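Local coordinates for glutathione S-transferase (Bombyx mori, PDB 4E8H), which binds glutathione as a homodimer and probably catalyses its conjugation to electrophilic substrates, as expected of a glutathione transferase, at residues 7-12 and 19-24; 25-30 and 86-91; 59-64 and 75-80. One frame throughout, in Å; residues are numbered along the deposited sequence.

Contact 1: residues 7-12 and 19-24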
loop_
_atom_site.group_PDB
_atom_site.type_symbol
_atom_site.label_atom_id
_atom_site.label_comp_id
_atom_site.label_asym_id
_atom_site.label_seq_id
_atom_site.Cartn_x
_atom_site.Cartn_y
_atom_site.Cartn_z
ATOM N N ILE B 7 -23.823 -3.710 -3.111
ATOM C CA ILE B 7 -22.742 -2.736 -3.093
ATOM C C ILE B 7 -22.505 -2.240 -4.516
ATOM O O ILE B 7 -22.562 -3.019 -5.471
ATOM C CB ILE B 7 -21.450 -3.342 -2.490
ATOM C CG1 ILE B 7 -21.679 -3.723 -1.021
ATOM C CG2 ILE B 7 -20.285 -2.373 -2.616
ATOM C CD1 ILE B 7 -20.602 -4.618 -0.419
ATOM N N LYS B 8 -22.267 -0.939 -4.650
ATOM C CA LYS B 8 -21.998 -0.340 -5.951
ATOM C C LYS B 8 -20.500 -0.217 -6.182
ATOM O O LYS B 8 -19.744 0.100 -5.260
ATOM C CB LYS B 8 -22.677 1.027 -6.072
ATOM C CG LYS B 8 -24.193 0.948 -6.216
ATOM C CD LYS B 8 -24.846 2.322 -6.198
ATOM C CE LYS B 8 -26.360 2.195 -6.076
ATOM N NZ LYS B 8 -27.037 3.521 -6.004
ATOM N N LEU B 9 -20.076 -0.484 -7.413
ATOM C CA LEU B 9 -18.681 -0.307 -7.791
ATOM C C LEU B 9 -18.565 0.512 -9.067
ATOM O O LEU B 9 -19.034 0.094 -10.129
ATOM C CB LEU B 9 -17.970 -1.658 -7.956
ATOM C CG LEU B 9 -16.440 -1.581 -8.047
ATOM C CD1 LEU B 9 -15.820 -1.363 -6.668
ATOM C CD2 LEU B 9 -15.865 -2.826 -8.707
ATOM N N TYR B 10 -17.952 1.685 -8.950
ATOM C CA TYR B 10 -17.626 2.511 -10.108
ATOM C C TYR B 10 -16.325 1.970 -10.692
ATOM O O TYR B 10 -15.317 1.884 -9.991
ATOM C CB TYR B 10 -17.521 3.987 -9.708
ATOM C CG TYR B 10 -18.832 4.547 -9.194
ATOM C CD1 TYR B 10 -19.708 5.221 -10.045
ATOM C CD2 TYR B 10 -19.211 4.375 -7.861
ATOM C CE1 TYR B 10 -20.921 5.723 -9.577
ATOM C CE2 TYR B 10 -20.422 4.868 -7.387
ATOM C CZ TYR B 10 -21.269 5.542 -8.249
ATOM O OH TYR B 10 -22.465 6.032 -7.776
ATOM N N TYR B 11 -16.357 1.584 -11.967
ATOM C CA TYR B 11 -15.303 0.744 -12.538
ATOM C C TYR B 11 -15.180 0.866 -14.061
ATOM O O TYR B 11 -15.976 1.552 -14.709
ATOM C CB TYR B 11 -15.597 -0.727 -12.185
ATOM C CG TYR B 11 -16.456 -1.439 -13.217
ATOM C CD1 TYR B 11 -15.997 -2.590 -13.860
ATOM C CD2 TYR B 11 -17.715 -0.943 -13.575
ATOM C CE1 TYR B 11 -16.776 -3.238 -14.823
ATOM C CE2 TYR B 11 -18.496 -1.578 -14.540
ATOM C CZ TYR B 11 -18.022 -2.727 -15.156
ATOM O OH TYR B 11 -18.795 -3.364 -16.103
ATOM N N LEU B 12 -14.173 0.191 -14.613
ATOM C CA LEU B 12 -14.119 -0.156 -16.035
ATOM C C LEU B 12 -13.577 -1.580 -16.148
ATOM O O LEU B 12 -12.665 -1.945 -15.402
ATOM C CB LEU B 12 -13.219 0.807 -16.814
ATOM C CG LEU B 12 -13.715 2.229 -17.087
ATOM C CD1 LEU B 12 -12.589 3.069 -17.673
ATOM C CD2 LEU B 12 -14.937 2.239 -18.007
ATOM N N ARG B 19 -10.576 -5.100 -11.328
ATOM C CA ARG B 19 -10.611 -6.552 -11.490
ATOM C C ARG B 19 -10.278 -7.320 -10.205
ATOM O O ARG B 19 -10.880 -8.359 -9.935
ATOM C CB ARG B 19 -9.693 -6.974 -12.638
ATOM C CG ARG B 19 -10.266 -6.660 -14.019
ATOM C CD ARG B 19 -9.176 -6.430 -15.056
ATOM N NE ARG B 19 -8.209 -7.524 -15.109
ATOM C CZ ARG B 19 -7.070 -7.490 -15.796
ATOM N NH1 ARG B 19 -6.740 -6.412 -16.500
ATOM N NH2 ARG B 19 -6.253 -8.533 -15.779
ATOM N N ALA B 20 -9.331 -6.806 -9.420
ATOM C CA ALA B 20 -8.999 -7.394 -8.120
ATOM C C ALA B 20 -10.193 -7.333 -7.166
ATOM O O ALA B 20 -10.487 -8.306 -6.466
ATOM C CB ALA B 20 -7.783 -6.703 -7.510
ATOM N N VAL B 21 -10.881 -6.191 -7.151
ATOM C CA VAL B 21 -12.073 -6.017 -6.321
ATOM C C VAL B 21 -13.196 -6.963 -6.758
ATOM O O VAL B 21 -13.808 -7.629 -5.918
ATOM C CB VAL B 21 -12.581 -4.547 -6.320
ATOM C CG1 VAL B 21 -13.918 -4.433 -5.589
ATOM C CG2 VAL B 21 -11.554 -3.622 -5.682
ATOM N N MET B 22 -13.445 -7.027 -8.066
ATOM C CA MET B 22 -14.549 -7.821 -8.619
ATOM C C MET B 22 -14.413 -9.314 -8.317
ATOM O O MET B 22 -15.401 -9.973 -7.997
ATOM C CB MET B 22 -14.693 -7.585 -10.129
ATOM C CG MET B 22 -15.231 -6.203 -10.491
ATOM S SD MET B 22 -14.887 -5.721 -12.197
ATOM C CE MET B 22 -16.225 -6.536 -13.060
ATOM N N MET B 23 -13.192 -9.835 -8.414
ATOM C CA MET B 23 -12.926 -11.234 -8.077
ATOM C C MET B 23 -13.013 -11.493 -6.571
ATOM O O MET B 23 -13.451 -12.565 -6.157
ATOM C CB MET B 23 -11.570 -11.693 -8.623
ATOM C CG MET B 23 -11.550 -11.938 -10.130
ATOM S SD MET B 23 -10.044 -12.746 -10.725
ATOM C CE MET B 23 -8.807 -11.490 -10.406
ATOM N N THR B 24 -12.602 -10.519 -5.758
ATOM C CA THR B 24 -12.725 -10.640 -4.302
ATOM C C THR B 24 -14.194 -10.740 -3.895
ATOM O O THR B 24 -14.553 -11.569 -3.058
ATOM C CB THR B 24 -12.038 -9.475 -3.553
ATOM O OG1 THR B 24 -10.648 -9.448 -3.891
ATOM C CG2 THR B 24 -12.171 -9.642 -2.039
#
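Leu-9 and Tyr-11, alternate residues on one face of strand 7-11, meet Val-21 and Met-22 on helix 16-27. The two elements open the beta-alpha-beta unit of the thioredoxin-like domain, whose second strand is 32-36. The short strand and helix axes run close to antiparallel, at 155°, and come within 10.3 Å of each other, a gap bridged by side chains alone. Leu-9 spans the two helix residues and gives each a methyl: CD1 lies 3.8 Å from Val-21 CG1, and CD2 lies 3.9 Å from Met-22 CG. Its chain meets both at a slant. Val-21 takes part through a single branch, CG1, which touches both Leu-9 methyls.

Tyr-11 and Met-22 approach differently, with the methionine chain running about perpendicular to the tyrosine side chain. Met-22 is extended as far as SD and then bends at its last torsion (chi3 83°), bringing both SD and CE beside the CD1-CE1 side of the ring. SD is 3.7 Å from Tyr-11 CD1 and CE is 3.8 Å from Tyr-11 CE1. Measured from the ring centroid, Met-22 SD stands 4.8 Å away and 59° off the normal, an oblique Met-aromatic contact. Leu-34 of strand 32-36 touches both Tyr-11 and Met-22, and Pro-59 packs on Leu-9, so neighbouring strand and loop residues extend this apolar layer.

Within the helix, Thr-24 N and OG1 both donate to Ala-20 O, from opposite faces of its carbonyl plane. The interface itself is apolar, aliphatic at Leu-9 and a polarisable sulfur against an aromatic ring at Tyr-11: dispersion and shape, rather than directed polar bonds, join helix to strand close to glutathione-binding Ser-71 and Ile-58.

Contact 2: residues 25-30 and 86-91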
loop_
_atom_site.group_PDB
_atom_site.type_symbol
_atom_site.label_atom_id
_atom_site.label_comp_id
_atom_site.label_asym_id
_atom_site.label_seq_id
_atom_site.Cartn_x
_atom_site.Cartn_y
_atom_site.Cartn_z
ATOM N N ALA B 25 -15.035 -9.903 -4.504
ATOM C CA ALA B 25 -16.477 -9.915 -4.251
ATOM C C ALA B 25 -17.143 -11.231 -4.659
ATOM O O ALA B 25 -18.062 -11.697 -3.981
ATOM C CB ALA B 25 -17.148 -8.744 -4.949
ATOM N N ARG B 26 -16.684 -11.824 -5.761
ATOM C CA ARG B 26 -17.209 -13.115 -6.209
ATOM C C ARG B 26 -16.888 -14.233 -5.219
ATOM O O ARG B 26 -17.767 -15.025 -4.871
ATOM C CB ARG B 26 -16.691 -13.467 -7.608
ATOM C CG ARG B 26 -17.287 -12.617 -8.729
ATOM C CD ARG B 26 -18.729 -13.001 -9.033
ATOM N NE ARG B 26 -18.819 -14.323 -9.650
ATOM C CZ ARG B 26 -18.793 -14.544 -10.961
ATOM N NH1 ARG B 26 -18.688 -13.531 -11.814
ATOM N NH2 ARG B 26 -18.878 -15.784 -11.422
ATOM N N VAL B 27 -15.637 -14.284 -4.760
ATOM C CA VAL B 27 -15.195 -15.291 -3.785
ATOM C C VAL B 27 -15.985 -15.181 -2.476
ATOM O O VAL B 27 -16.271 -16.190 -1.826
ATOM C CB VAL B 27 -13.662 -15.213 -3.527
ATOM C CG1 VAL B 27 -13.234 -16.147 -2.395
ATOM C CG2 VAL B 27 -12.893 -15.553 -4.790
ATOM N N LEU B 28 -16.348 -13.953 -2.112
ATOM C CA LEU B 28 -17.151 -13.687 -0.919
ATOM C C LEU B 28 -18.649 -13.802 -1.195
ATOM O O LEU B 28 -19.465 -13.680 -0.276
ATOM C CB LEU B 28 -16.832 -12.296 -0.360
ATOM C CG LEU B 28 -15.430 -12.060 0.210
ATOM C CD1 LEU B 28 -15.161 -10.576 0.355
ATOM C CD2 LEU B 28 -15.234 -12.778 1.542
ATOM N N GLU B 29 -18.996 -14.027 -2.463
ATOM C CA GLU B 29 -20.385 -14.206 -2.911
ATOM C C GLU B 29 -21.258 -12.967 -2.669
ATOM O O GLU B 29 -22.407 -13.065 -2.229
ATOM C CB GLU B 29 -21.000 -15.482 -2.311
ATOM C CG GLU B 29 -20.215 -16.750 -2.652
ATOM C CD GLU B 29 -20.758 -18.000 -1.981
ATOM O OE1 GLU B 29 -21.245 -17.913 -0.833
ATOM O OE2 GLU B 29 -20.683 -19.080 -2.603
ATOM N N LEU B 30 -20.685 -11.804 -2.970
ATOM C CA LEU B 30 -21.395 -10.532 -2.911
ATOM C C LEU B 30 -21.667 -10.071 -4.335
ATOM O O LEU B 30 -20.745 -10.020 -5.154
ATOM C CB LEU B 30 -20.550 -9.476 -2.185
ATOM C CG LEU B 30 -20.076 -9.742 -0.751
ATOM C CD1 LEU B 30 -18.938 -8.802 -0.372
ATOM C CD2 LEU B 30 -21.224 -9.614 0.241
ATOM N N ASP B 86 -12.940 -15.587 8.022
ATOM C CA ASP B 86 -11.815 -14.704 7.736
ATOM C C ASP B 86 -10.684 -15.384 6.953
ATOM O O ASP B 86 -9.562 -14.894 6.948
ATOM C CB ASP B 86 -11.282 -14.077 9.036
ATOM C CG ASP B 86 -10.714 -15.111 10.006
ATOM O OD1 ASP B 86 -10.893 -16.331 9.782
ATOM O OD2 ASP B 86 -10.086 -14.698 11.003
ATOM N N SER B 87 -10.978 -16.500 6.288
ATOM C CA SER B 87 -9.947 -17.288 5.593
ATOM C C SER B 87 -9.174 -16.505 4.524
ATOM O O SER B 87 -7.977 -16.729 4.328
ATOM C CB SER B 87 -10.548 -18.558 4.986
ATOM O OG SER B 87 -11.440 -18.248 3.929
ATOM N N LEU B 88 -9.865 -15.593 3.840
ATOM C CA LEU B 88 -9.252 -14.729 2.825
ATOM C C LEU B 88 -8.392 -13.613 3.422
ATOM O O LEU B 88 -7.629 -12.963 2.704
ATOM C CB LEU B 88 -10.325 -14.093 1.930
ATOM C CG LEU B 88 -10.831 -14.734 0.631
ATOM C CD1 LEU B 88 -11.612 -13.679 -0.171
ATOM C CD2 LEU B 88 -9.705 -15.317 -0.219
ATOM N N TYR B 89 -8.538 -13.382 4.725
ATOM C CA TYR B 89 -7.851 -12.290 5.414
ATOM C C TYR B 89 -7.975 -12.505 6.927
ATOM O O TYR B 89 -8.714 -11.778 7.598
ATOM C CB TYR B 89 -8.452 -10.942 4.979
ATOM C CG TYR B 89 -7.672 -9.703 5.379
ATOM C CD1 TYR B 89 -6.322 -9.561 5.050
ATOM C CD2 TYR B 89 -8.296 -8.655 6.056
ATOM C CE1 TYR B 89 -5.608 -8.415 5.410
ATOM C CE2 TYR B 89 -7.592 -7.505 6.415
ATOM C CZ TYR B 89 -6.250 -7.393 6.093
ATOM O OH TYR B 89 -5.551 -6.260 6.446
ATOM N N PRO B 90 -7.265 -13.524 7.464
ATOM C CA PRO B 90 -7.413 -13.954 8.858
ATOM C C PRO B 90 -7.099 -12.870 9.876
ATOM O O PRO B 90 -6.340 -11.941 9.589
ATOM C CB PRO B 90 -6.411 -15.110 8.984
ATOM C CG PRO B 90 -5.475 -14.941 7.844
ATOM C CD PRO B 90 -6.307 -14.381 6.745
ATOM N N LYS B 91 -7.682 -13.004 11.062
ATOM C CA LYS B 91 -7.571 -11.976 12.088
ATOM C C LYS B 91 -6.357 -12.152 12.990
ATOM O O LYS B 91 -5.934 -11.202 13.655
ATOM C CB LYS B 91 -8.867 -11.873 12.891
ATOM C CG LYS B 91 -9.975 -11.215 12.085
ATOM C CD LYS B 91 -11.268 -11.102 12.874
ATOM C CE LYS B 91 -12.325 -10.455 11.987
ATOM N NZ LYS B 91 -13.497 -9.981 12.771
#
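Val-27 and Leu-28, at the C-terminal end of helix 16-27, receive the side chain of Leu-88 from the loop between helices 71-82 and 93-124. A single methyl does most of the work: Leu-88 CD1 lies 3.7 Å from Val-27 CG1 and 4.1 Å from Leu-28 CD2. Val-27 places CG1 opposite its backbone N (chi1 173°), and this branch also comes near Leu-88 CG. Leu-28 CG instead lies opposite the carbonyl carbon (chi1 -66°); the second torsion sends CD1 on in line with the chain and turns CD2, the other branch, to Leu-88 CD1, although the CB bond does not point at the loop. Both pairs of side chains meet at a slant.

Both segments turn sharply beside the contact. Glu-29, with positive phi (62°), ends the helix in a Schellman motif, in which Leu-30 N bonds Ala-25 O at 2.8 Å and Glu-29 N bonds Arg-26 O at 2.9 Å. Leu-88 occupies the third position of a type I turn from Asp-86 to Tyr-89. Beyond it, Lys-91 N donates to Asp-86 OD2 from above the carboxylate plane, tying the two ends of the segment together. Leu-28 also packs on Leu-78 of helix 71-82, and Val-27 on Tyr-199. With only branched aliphatic groups across it, the contact is purely dispersive and hydrophobic; polar bonds lie within the segments or go to other parts of the chain.

Contact 3: residues 59-64 and 75-80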
loop_
_atom_site.group_PDB
_atom_site.type_symbol
_atom_site.label_atom_id
_atom_site.label_comp_id
_atom_site.label_asym_id
_atom_site.label_seq_id
_atom_site.Cartn_x
_atom_site.Cartn_y
_atom_site.Cartn_z
ATOM N N PRO B 59 -11.165 1.835 -8.908
ATOM C CA PRO B 59 -12.522 1.607 -8.416
ATOM C C PRO B 59 -12.888 2.503 -7.239
ATOM O O PRO B 59 -12.028 2.852 -6.426
ATOM C CB PRO B 59 -12.483 0.146 -7.960
ATOM C CG PRO B 59 -11.080 -0.072 -7.540
ATOM C CD PRO B 59 -10.241 0.774 -8.464
ATOM N N THR B 60 -14.158 2.885 -7.178
ATOM C CA THR B 60 -14.725 3.514 -5.996
ATOM C C THR B 60 -15.942 2.692 -5.584
ATOM O O THR B 60 -16.819 2.398 -6.403
ATOM C CB THR B 60 -15.078 5.004 -6.238
ATOM O OG1 THR B 60 -13.879 5.734 -6.531
ATOM C CG2 THR B 60 -15.736 5.623 -5.010
ATOM N N MET B 61 -15.965 2.297 -4.317
ATOM C CA MET B 61 -17.045 1.492 -3.772
ATOM C C MET B 61 -18.052 2.364 -3.026
ATOM O O MET B 61 -17.668 3.273 -2.288
ATOM C CB MET B 61 -16.474 0.432 -2.829
ATOM C CG MET B 61 -17.516 -0.478 -2.208
ATOM S SD MET B 61 -16.999 -1.166 -0.627
ATOM C CE MET B 61 -17.221 0.252 0.450
ATOM N N ASP B 62 -19.337 2.079 -3.235
ATOM C CA ASP B 62 -20.415 2.653 -2.428
ATOM C C ASP B 62 -21.236 1.527 -1.795
ATOM O O ASP B 62 -22.137 0.962 -2.428
ATOM C CB ASP B 62 -21.301 3.593 -3.265
ATOM C CG ASP B 62 -22.511 4.133 -2.490
ATOM O OD1 ASP B 62 -22.660 3.860 -1.276
ATOM O OD2 ASP B 62 -23.328 4.842 -3.110
ATOM N N ASP B 63 -20.899 1.199 -0.549
ATOM C CA ASP B 63 -21.669 0.250 0.247
ATOM C C ASP B 63 -22.737 1.027 1.003
ATOM O O ASP B 63 -22.513 1.484 2.130
ATOM C CB ASP B 63 -20.758 -0.537 1.207
ATOM C CG ASP B 63 -21.531 -1.461 2.153
ATOM O OD1 ASP B 63 -22.708 -1.786 1.884
ATOM O OD2 ASP B 63 -20.947 -1.870 3.178
ATOM N N ASN B 64 -23.881 1.207 0.348
ATOM C CA ASN B 64 -25.070 1.747 0.991
ATOM C C ASN B 64 -24.816 3.078 1.713
ATOM O O ASN B 64 -25.277 3.291 2.836
ATOM C CB ASN B 64 -25.659 0.688 1.934
ATOM C CG ASN B 64 -26.080 -0.578 1.197
ATOM O OD1 ASN B 64 -27.263 -0.791 0.962
ATOM N ND2 ASN B 64 -25.113 -1.413 0.823
ATOM N N GLN B 75 -10.838 -4.491 -0.915
ATOM C CA GLN B 75 -10.702 -5.939 -0.743
ATOM C C GLN B 75 -10.764 -6.362 0.719
ATOM O O GLN B 75 -11.548 -7.242 1.087
ATOM C CB GLN B 75 -9.367 -6.414 -1.302
ATOM C CG GLN B 75 -9.312 -6.613 -2.788
ATOM C CD GLN B 75 -7.984 -7.201 -3.198
ATOM O OE1 GLN B 75 -6.959 -6.518 -3.197
ATOM N NE2 GLN B 75 -7.987 -8.486 -3.530
ATOM N N THR B 76 -9.921 -5.741 1.540
ATOM C CA THR B 76 -9.825 -6.095 2.950
ATOM C C THR B 76 -11.100 -5.725 3.711
ATOM O O THR B 76 -11.530 -6.472 4.595
ATOM C CB THR B 76 -8.580 -5.476 3.628
ATOM O OG1 THR B 76 -8.580 -4.056 3.442
ATOM C CG2 THR B 76 -7.300 -6.064 3.040
ATOM N N TYR B 77 -11.706 -4.592 3.352
ATOM C CA TYR B 77 -12.996 -4.187 3.928
ATOM C C TYR B 77 -14.108 -5.205 3.670
ATOM O O TYR B 77 -14.886 -5.514 4.576
ATOM C CB TYR B 77 -13.438 -2.804 3.425
ATOM C CG TYR B 77 -14.884 -2.481 3.762
ATOM C CD1 TYR B 77 -15.275 -2.240 5.081
ATOM C CD2 TYR B 77 -15.865 -2.438 2.768
ATOM C CE1 TYR B 77 -16.603 -1.957 5.401
ATOM C CE2 TYR B 77 -17.198 -2.156 3.079
ATOM C CZ TYR B 77 -17.557 -1.914 4.397
ATOM O OH TYR B 77 -18.867 -1.630 4.714
ATOM N N LEU B 78 -14.192 -5.712 2.441
ATOM C CA LEU B 78 -15.229 -6.682 2.095
ATOM C C LEU B 78 -15.095 -7.957 2.930
ATOM O O LEU B 78 -16.102 -8.526 3.361
ATOM C CB LEU B 78 -15.234 -6.990 0.591
ATOM C CG LEU B 78 -15.529 -5.844 -0.390
ATOM C CD1 LEU B 78 -15.479 -6.339 -1.830
ATOM C CD2 LEU B 78 -16.866 -5.159 -0.107
ATOM N N VAL B 79 -13.858 -8.384 3.180
ATOM C CA VAL B 79 -13.626 -9.532 4.057
ATOM C C VAL B 79 -13.927 -9.203 5.531
ATOM O O VAL B 79 -14.646 -9.957 6.188
ATOM C CB VAL B 79 -12.209 -10.146 3.888
ATOM C CG1 VAL B 79 -12.059 -11.402 4.752
ATOM C CG2 VAL B 79 -11.942 -10.491 2.427
ATOM N N ASN B 80 -13.400 -8.084 6.037
ATOM C CA ASN B 80 -13.645 -7.674 7.432
ATOM C C ASN B 80 -15.129 -7.537 7.765
ATOM O O ASN B 80 -15.571 -7.952 8.837
ATOM C CB ASN B 80 -12.933 -6.354 7.771
ATOM C CG ASN B 80 -11.422 -6.496 7.856
ATOM O OD1 ASN B 80 -10.890 -7.589 8.067
ATOM N ND2 ASN B 80 -10.720 -5.379 7.698
#
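Met-61 and Asp-63 of strand 60-63 meet Tyr-77 and Leu-78 of helix 71-82 in the thioredoxin-like domain; the helix follows the hairpin formed with strand 66-69, and the short strand and helix axes run 22° from parallel.

The apolar part belongs to Met-61. Its chain bends at the last torsion, placing CE 3.6 Å from Tyr-77 CE2, while SD faces the same CD2-CE2 side of the ring and lies 4.0 Å from Leu-78 CD2. The sulfur stands 72° off the ring normal, an oblique Met-aromatic contact, with the two side chains at about a right angle. Ile-7 of strand 7-11 packs on both Met-61 and Leu-78.

The polar part joins Asp-63 to the phenol, with carboxylate and ring planes turned 49° apart. Asp-63 OD2 also accepts from Tyr-82 OH and forms a salt bridge to Arg-94 of the second subunit, and NE of that arginine bonds Tyr-77 OH; the pair thus takes part in the dimer interface, and the arginine would probably favour a charged carboxylate. On the other oxygen, Asn-64 ND2 reaches Asp-63 OD1 at 2.7 Å. Asp-63 OD2 lies at the edge of the Tyr-77 ring, near its plane, and Tyr-77 OH donates to the anti lone pair of that oxygen at 2.6 Å.

How the contacts relate
Contacts 1 and 3 use neighbouring strands of one sheet, and their centres lie 9 Å apart. Lys-8 O and Asp-62 N, 2.9 Å apart, probably form a hydrogen bond between those strands, while Thr-24 OG1 and Gln-75 NE2, also at 2.9 Å, probably link the two helices. Contact 2 continues helix 16-27 beyond contact 1, 14 Å between centres. Along the chain, contact 3 is nested between the two segments of contact 2, and in space Tyr-89 CZ packs 3.5 Å from Thr-76 CG2. Glutathione lies about 7 Å from the Val-21 side chain and about 10 Å from that of Met-61, but touches Pro-59 of contact 3; contact 2 is remote from this pocket.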